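Local atomic coordinates of protein Pcdhgc3 (PDB entry 4ZI8), a protein that probably mediates calcium-dependent cell adhesion and may help set up specific neuronal connections, seen here as its three N-terminal extracellular cadherin repeats. Residues Y25-E30 and D80-E85; L56-G61 and V96-V101. All blocks are in the same frame, centred on the assembly; numbering follows the deposited sequence.

Contact 1 of 2, residues Y25-E30 and D80-E85; sequences YEILEE and DRLDRE. With CA (calcium ion), chain P; CA (calcium ion), chain O.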
loop_
_atom_site.group_PDB
_atom_site.type_symbol
_atom_site.label_atom_id
_atom_site.label_comp_id
_atom_site.label_asym_id
_atom_site.label_seq_id
_atom_site.Cartn_x
_atom_site.Cartn_y
_atom_site.Cartn_z
ATOM N N TYR B 25 -27.304 49.508 0.667
ATOM C CA TYR B 25 -26.081 49.847 -0.049
ATOM C C TYR B 25 -25.251 48.580 -0.241
ATOM O O TYR B 25 -25.441 47.615 0.473
ATOM C CB TYR B 25 -25.268 50.882 0.713
ATOM C CG TYR B 25 -26.050 52.136 1.057
ATOM C CD1 TYR B 25 -26.364 53.065 0.089
ATOM C CD2 TYR B 25 -26.464 52.376 2.349
ATOM C CE1 TYR B 25 -27.079 54.230 0.409
ATOM C CE2 TYR B 25 -27.173 53.532 2.683
ATOM C CZ TYR B 25 -27.476 54.448 1.713
ATOM O OH TYR B 25 -28.186 55.578 2.061
ATOM N N GLU B 26 -24.335 48.616 -1.199
ATOM C CA GLU B 26 -23.489 47.461 -1.525
ATOM C C GLU B 26 -22.101 47.994 -1.687
ATOM O O GLU B 26 -21.883 48.914 -2.470
ATOM C CB GLU B 26 -23.952 46.769 -2.810
ATOM C CG GLU B 26 -25.446 46.449 -2.806
ATOM C CD GLU B 26 -25.862 45.445 -3.863
ATOM O OE1 GLU B 26 -25.161 45.323 -4.897
ATOM O OE2 GLU B 26 -26.902 44.779 -3.647
ATOM N N ILE B 27 -21.162 47.458 -0.917
ATOM C CA ILE B 27 -19.785 47.922 -0.992
ATOM C C ILE B 27 -18.846 46.723 -0.980
ATOM O O ILE B 27 -19.232 45.646 -0.538
ATOM C CB ILE B 27 -19.419 48.865 0.187
ATOM C CG1 ILE B 27 -19.509 48.135 1.518
ATOM C CG2 ILE B 27 -20.380 50.078 0.243
ATOM C CD1 ILE B 27 -18.897 48.974 2.697
ATOM N N LEU B 28 -17.623 46.926 -1.450
ATOM C CA LEU B 28 -16.583 45.923 -1.300
ATOM C C LEU B 28 -16.168 45.764 0.148
ATOM O O LEU B 28 -16.087 46.764 0.893
ATOM C CB LEU B 28 -15.357 46.309 -2.129
ATOM C CG LEU B 28 -15.483 46.389 -3.647
ATOM C CD1 LEU B 28 -14.135 46.789 -4.268
ATOM C CD2 LEU B 28 -15.997 45.067 -4.212
ATOM N N GLU B 29 -15.851 44.533 0.564
ATOM C CA GLU B 29 -15.261 44.371 1.886
ATOM C C GLU B 29 -13.924 45.096 1.981
ATOM O O GLU B 29 -13.297 45.434 0.977
ATOM C CB GLU B 29 -15.058 42.875 2.228
ATOM C CG GLU B 29 -14.218 42.117 1.158
ATOM C CD GLU B 29 -13.635 40.799 1.663
ATOM O OE1 GLU B 29 -13.363 40.649 2.876
ATOM O OE2 GLU B 29 -13.471 39.897 0.834
ATOM N N GLU B 30 -13.480 45.300 3.210
ATOM C CA GLU B 30 -12.134 45.716 3.528
ATOM C C GLU B 30 -11.887 47.161 3.089
ATOM O O GLU B 30 -10.763 47.550 2.861
ATOM C CB GLU B 30 -11.104 44.741 2.901
ATOM C CG GLU B 30 -11.337 43.293 3.284
ATOM C CD GLU B 30 -10.869 42.919 4.686
ATOM O OE1 GLU B 30 -10.453 43.800 5.491
ATOM O OE2 GLU B 30 -10.897 41.697 4.990
ATOM N N ASP B 80 -15.431 50.514 10.943
ATOM C CA ASP B 80 -14.581 49.433 11.454
ATOM C C ASP B 80 -14.331 48.452 10.305
ATOM O O ASP B 80 -15.018 48.509 9.264
ATOM C CB ASP B 80 -15.263 48.739 12.644
ATOM C CG ASP B 80 -14.297 47.942 13.530
ATOM O OD1 ASP B 80 -13.110 47.737 13.179
ATOM O OD2 ASP B 80 -14.750 47.485 14.597
ATOM N N ARG B 81 -13.375 47.548 10.493
ATOM C CA ARG B 81 -13.041 46.596 9.447
ATOM C C ARG B 81 -14.213 45.695 9.113
ATOM O O ARG B 81 -14.836 45.089 9.992
ATOM C CB ARG B 81 -11.851 45.757 9.857
ATOM C CG ARG B 81 -11.581 44.643 8.887
ATOM C CD ARG B 81 -10.220 43.992 9.135
ATOM N NE ARG B 81 -9.954 42.985 8.107
ATOM C CZ ARG B 81 -9.207 41.902 8.288
ATOM N NH1 ARG B 81 -8.625 41.679 9.452
ATOM N NH2 ARG B 81 -9.036 41.047 7.285
ATOM N N LEU B 82 -14.518 45.613 7.827
ATOM C CA LEU B 82 -15.563 44.728 7.322
ATOM C C LEU B 82 -14.867 43.620 6.556
ATOM O O LEU B 82 -14.539 43.799 5.379
ATOM C CB LEU B 82 -16.543 45.473 6.410
ATOM C CG LEU B 82 -17.462 46.470 7.126
ATOM C CD1 LEU B 82 -17.821 47.600 6.172
ATOM C CD2 LEU B 82 -18.700 45.732 7.562
ATOM N N ASP B 83 -14.595 42.512 7.242
ATOM C CA ASP B 83 -13.959 41.352 6.627
ATOM C C ASP B 83 -15.042 40.356 6.340
ATOM O O ASP B 83 -15.571 39.721 7.268
ATOM C CB ASP B 83 -12.897 40.765 7.559
ATOM C CG ASP B 83 -12.358 39.440 7.077
ATOM O OD1 ASP B 83 -12.407 39.130 5.862
ATOM O OD2 ASP B 83 -11.849 38.711 7.948
ATOM N N ARG B 84 -15.419 40.256 5.068
ATOM C CA ARG B 84 -16.480 39.353 4.663
ATOM C C ARG B 84 -16.177 37.923 5.150
ATOM O O ARG B 84 -17.097 37.198 5.502
ATOM C CB ARG B 84 -16.681 39.398 3.129
ATOM C CG ARG B 84 -17.989 38.758 2.602
ATOM C CD ARG B 84 -17.772 38.044 1.266
ATOM N NE ARG B 84 -16.804 36.966 1.424
ATOM C CZ ARG B 84 -17.081 35.790 1.970
ATOM N NH1 ARG B 84 -18.312 35.502 2.367
ATOM N NH2 ARG B 84 -16.130 34.898 2.115
ATOM N N GLU B 85 -14.905 37.515 5.203
ATOM C CA GLU B 85 -14.616 36.141 5.591
ATOM C C GLU B 85 -15.049 35.891 7.027
ATOM O O GLU B 85 -15.638 34.847 7.326
ATOM C CB GLU B 85 -13.116 35.799 5.404
ATOM C CG GLU B 85 -12.772 35.427 3.961
ATOM C CD GLU B 85 -12.857 36.623 3.014
ATOM O OE1 GLU B 85 -12.227 37.654 3.297
ATOM O OE2 GLU B 85 -13.539 36.550 1.976
HETATM CA CA CA P . -11.451 39.677 3.927
HETATM CA CA CA O . -12.524 37.867 0.497
HETATM O O HOH W 1 -9.494 38.536 4.755
#
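Glu30 and Leu82 bring the two backbones together where 25-30 runs off its strand and meets 80-85 nearly at right angles (94°), the amide of Glu30 giving a 2.8 Å hydrogen bond from its N to Leu82 O. Beyond that bond the contact is built round two calcium ions. Glu29 bridges them: its OE1 binds one calcium at 2.4 Å while OE2 binds the other. OE1 also takes a hydrogen bond from Arg84 N at 3.0 Å, arriving from above the carboxylate plane; the metal bonds mainly set the group's rotation. Glu85 OE1 lies on both calciums, closer to the first, and its OE2 binds the second, the carboxylate turned 45° from that of Glu29. Asp83 OD1 binds the first calcium at 2.2 Å and, as N-cap of helix 84-88, also accepts from Glu85 N. Glu30, bent at chi2 (-78°), turns OE2 onto the same calcium, which a water also binds. Arg81 grips that carboxylate side-on, the two planes twisted apart, NE to Glu30 OE1 at 2.8 Å and NH2 to Glu30 OE2 at 3.0 Å; OE2 is thus shared with calcium, and Arg81 probably offsets part of the acidic charge gathered here. Asp120 adds a ligand to both ions, and Asp117, Ile118 and Asp153 complete the second, giving two of the three calciums characteristic of a junction between cadherin repeats. Away from the metals, Ile27 CD1 meets Leu82 CD1 at 3.9 Å. Strand 24-28 is hydrogen-bonded to strand 107-116, while Ile27 and Leu82 both pack on Phe67 of strand 67-69.

Contact 2 of 2, residues L56-G61 and V96-V101; sequences LRVVSG and VTLELV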
loop_
_atom_site.group_PDB
_atom_site.type_symbol
_atom_site.label_atom_id
_atom_site.label_comp_id
_atom_site.label_asym_id
_atom_site.label_seq_id
_atom_site.Cartn_x
_atom_site.Cartn_y
_atom_site.Cartn_z
ATOM N N LEU B 56 -29.432 62.346 14.528
ATOM C CA LEU B 56 -29.353 61.126 13.749
ATOM C C LEU B 56 -28.116 60.297 14.152
ATOM O O LEU B 56 -27.019 60.840 14.280
ATOM C CB LEU B 56 -29.308 61.472 12.265
ATOM C CG LEU B 56 -28.887 60.341 11.338
ATOM C CD1 LEU B 56 -29.973 59.271 11.325
ATOM C CD2 LEU B 56 -28.637 60.875 9.929
ATOM N N ARG B 57 -28.316 59.015 14.421
ATOM C CA ARG B 57 -27.202 58.133 14.771
ATOM C C ARG B 57 -27.513 56.670 14.476
ATOM O O ARG B 57 -28.679 56.264 14.340
ATOM C CB ARG B 57 -26.845 58.300 16.238
ATOM C CG ARG B 57 -27.994 57.918 17.131
ATOM C CD ARG B 57 -27.828 58.454 18.500
ATOM N NE ARG B 57 -28.960 58.163 19.374
ATOM C CZ ARG B 57 -29.896 59.060 19.736
ATOM N NH1 ARG B 57 -29.899 60.311 19.255
ATOM N NH2 ARG B 57 -30.864 58.685 20.559
ATOM N N VAL B 58 -26.462 55.869 14.374
ATOM C CA VAL B 58 -26.614 54.429 14.233
ATOM C C VAL B 58 -26.949 53.860 15.593
ATOM O O VAL B 58 -26.366 54.275 16.593
ATOM C CB VAL B 58 -25.340 53.768 13.682
ATOM C CG1 VAL B 58 -25.531 52.265 13.604
ATOM C CG2 VAL B 58 -25.031 54.308 12.311
ATOM N N VAL B 59 -27.933 52.974 15.650
ATOM C CA VAL B 59 -28.276 52.282 16.877
ATOM C C VAL B 59 -27.128 51.352 17.273
ATOM O O VAL B 59 -26.628 50.594 16.457
ATOM C CB VAL B 59 -29.580 51.498 16.716
ATOM C CG1 VAL B 59 -29.803 50.497 17.874
ATOM C CG2 VAL B 59 -30.771 52.482 16.589
ATOM N N SER B 60 -26.705 51.457 18.533
ATOM C CA SER B 60 -25.552 50.726 19.049
ATOM C C SER B 60 -26.006 49.430 19.756
ATOM O O SER B 60 -26.636 49.481 20.819
ATOM C CB SER B 60 -24.752 51.625 19.995
ATOM O OG SER B 60 -24.097 50.840 20.964
ATOM N N GLY B 61 -25.747 48.283 19.134
ATOM C CA GLY B 61 -26.124 47.010 19.721
ATOM C C GLY B 61 -24.884 46.323 20.237
ATOM O O GLY B 61 -23.867 46.958 20.441
ATOM N N VAL B 96 -24.810 43.168 6.150
ATOM C CA VAL B 96 -24.787 43.641 7.516
ATOM C C VAL B 96 -26.066 44.475 7.729
ATOM O O VAL B 96 -26.349 45.351 6.930
ATOM C CB VAL B 96 -23.560 44.508 7.794
ATOM C CG1 VAL B 96 -23.648 45.191 9.164
ATOM C CG2 VAL B 96 -22.271 43.681 7.695
ATOM N N THR B 97 -26.843 44.194 8.759
ATOM C CA THR B 97 -28.019 45.024 9.009
ATOM C C THR B 97 -27.750 45.923 10.200
ATOM O O THR B 97 -26.951 45.600 11.091
ATOM C CB THR B 97 -29.261 44.189 9.255
ATOM O OG1 THR B 97 -29.048 43.381 10.419
ATOM C CG2 THR B 97 -29.515 43.279 8.065
ATOM N N LEU B 98 -28.362 47.090 10.182
ATOM C CA LEU B 98 -28.247 47.996 11.296
ATOM C C LEU B 98 -29.523 48.827 11.370
ATOM O O LEU B 98 -30.420 48.706 10.521
ATOM C CB LEU B 98 -27.013 48.890 11.157
ATOM C CG LEU B 98 -26.990 49.870 9.986
ATOM C CD1 LEU B 98 -26.137 51.063 10.326
ATOM C CD2 LEU B 98 -26.480 49.216 8.716
ATOM N N GLU B 99 -29.614 49.666 12.391
ATOM C CA GLU B 99 -30.757 50.559 12.549
ATOM C C GLU B 99 -30.249 51.960 12.760
ATOM O O GLU B 99 -29.131 52.155 13.241
ATOM C CB GLU B 99 -31.637 50.123 13.707
ATOM C CG GLU B 99 -32.132 48.695 13.588
ATOM C CD GLU B 99 -32.753 48.193 14.882
ATOM O OE1 GLU B 99 -32.004 47.764 15.785
ATOM O OE2 GLU B 99 -33.993 48.237 15.005
ATOM N N LEU B 100 -31.061 52.924 12.333
ATOM C CA LEU B 100 -30.792 54.341 12.474
ATOM C C LEU B 100 -31.860 54.917 13.388
ATOM O O LEU B 100 -33.025 54.526 13.297
ATOM C CB LEU B 100 -30.811 55.040 11.111
ATOM C CG LEU B 100 -29.755 54.515 10.135
ATOM C CD1 LEU B 100 -30.116 54.932 8.737
ATOM C CD2 LEU B 100 -28.403 55.106 10.535
ATOM N N VAL B 101 -31.498 55.850 14.255
ATOM C CA VAL B 101 -32.512 56.480 15.085
ATOM C C VAL B 101 -32.427 57.996 14.957
ATOM O O VAL B 101 -31.353 58.568 14.781
ATOM C CB VAL B 101 -32.390 56.026 16.566
ATOM C CG1 VAL B 101 -30.980 56.146 17.048
ATOM C CG2 VAL B 101 -33.304 56.841 17.486
#
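Val58 wedges its two methyls against Leu98 and Leu100 of the neighbouring strand, CG1 lying 3.5 Å from Leu98 CD1 and CG2 3.9 Å from Leu100 CD2. CG1 stands anti to the backbone N (chi1 178°), which turns it toward Leu98, while CG2 also reaches Leu98 CD1. Replacing Val58 with an alanine would probably open a gap beside the two leucines and leave their methyl ends freer to turn. The other face is shaped by Val101: its CG1 sits between Arg57 CG, 3.5 Å away, and Val59 CG2, at 3.7 Å, and both its methyls lie against one face of the Arg57 guanidinium, CG1 the nearer and CG2 offset toward the rim. Arg57 ends in a salt bridge with Glu103. Val59 also leans on Glu99 CB. Between the two faces the backbones pair antiparallel, Arg57 with Val101 hydrogen-bonded (Val101 N to Arg57 O 2.9 Å) and Val58 with Leu100 non-hydrogen-bonded. Val59 N gives a further hydrogen bond to Glu99 O, from above its carbonyl plane. Strand 57-58 edges this cadherin sheet; strand 95-102 is bonded on its other flank to strand 107-116, and Leu56 and Leu100 pack on Val69 of strand 67-69 and Val40 of helix 40-44.

In the fold
Both contacts belong to the first cadherin repeat and reach the same four-stranded sheet from its two outermost strands: 24-28 in contact 1, 57-58 in contact 2. Strands 107-116 and 95-102 lie between them. Their centres are about 17 Å apart, yet they touch where Leu82 CD2 packs on Val96 CG2. Each is partly buried, but what is buried differs. Contact 1, at the junction with the next repeat, buries mostly carboxylates held by calcium and arginine, with Leu82 and Ile27 supplying the apolar part. Contact 2, away from the metal sites, relies on a backbone ladder and branched aliphatic side chains, leaving Arg57 at the exposed margin.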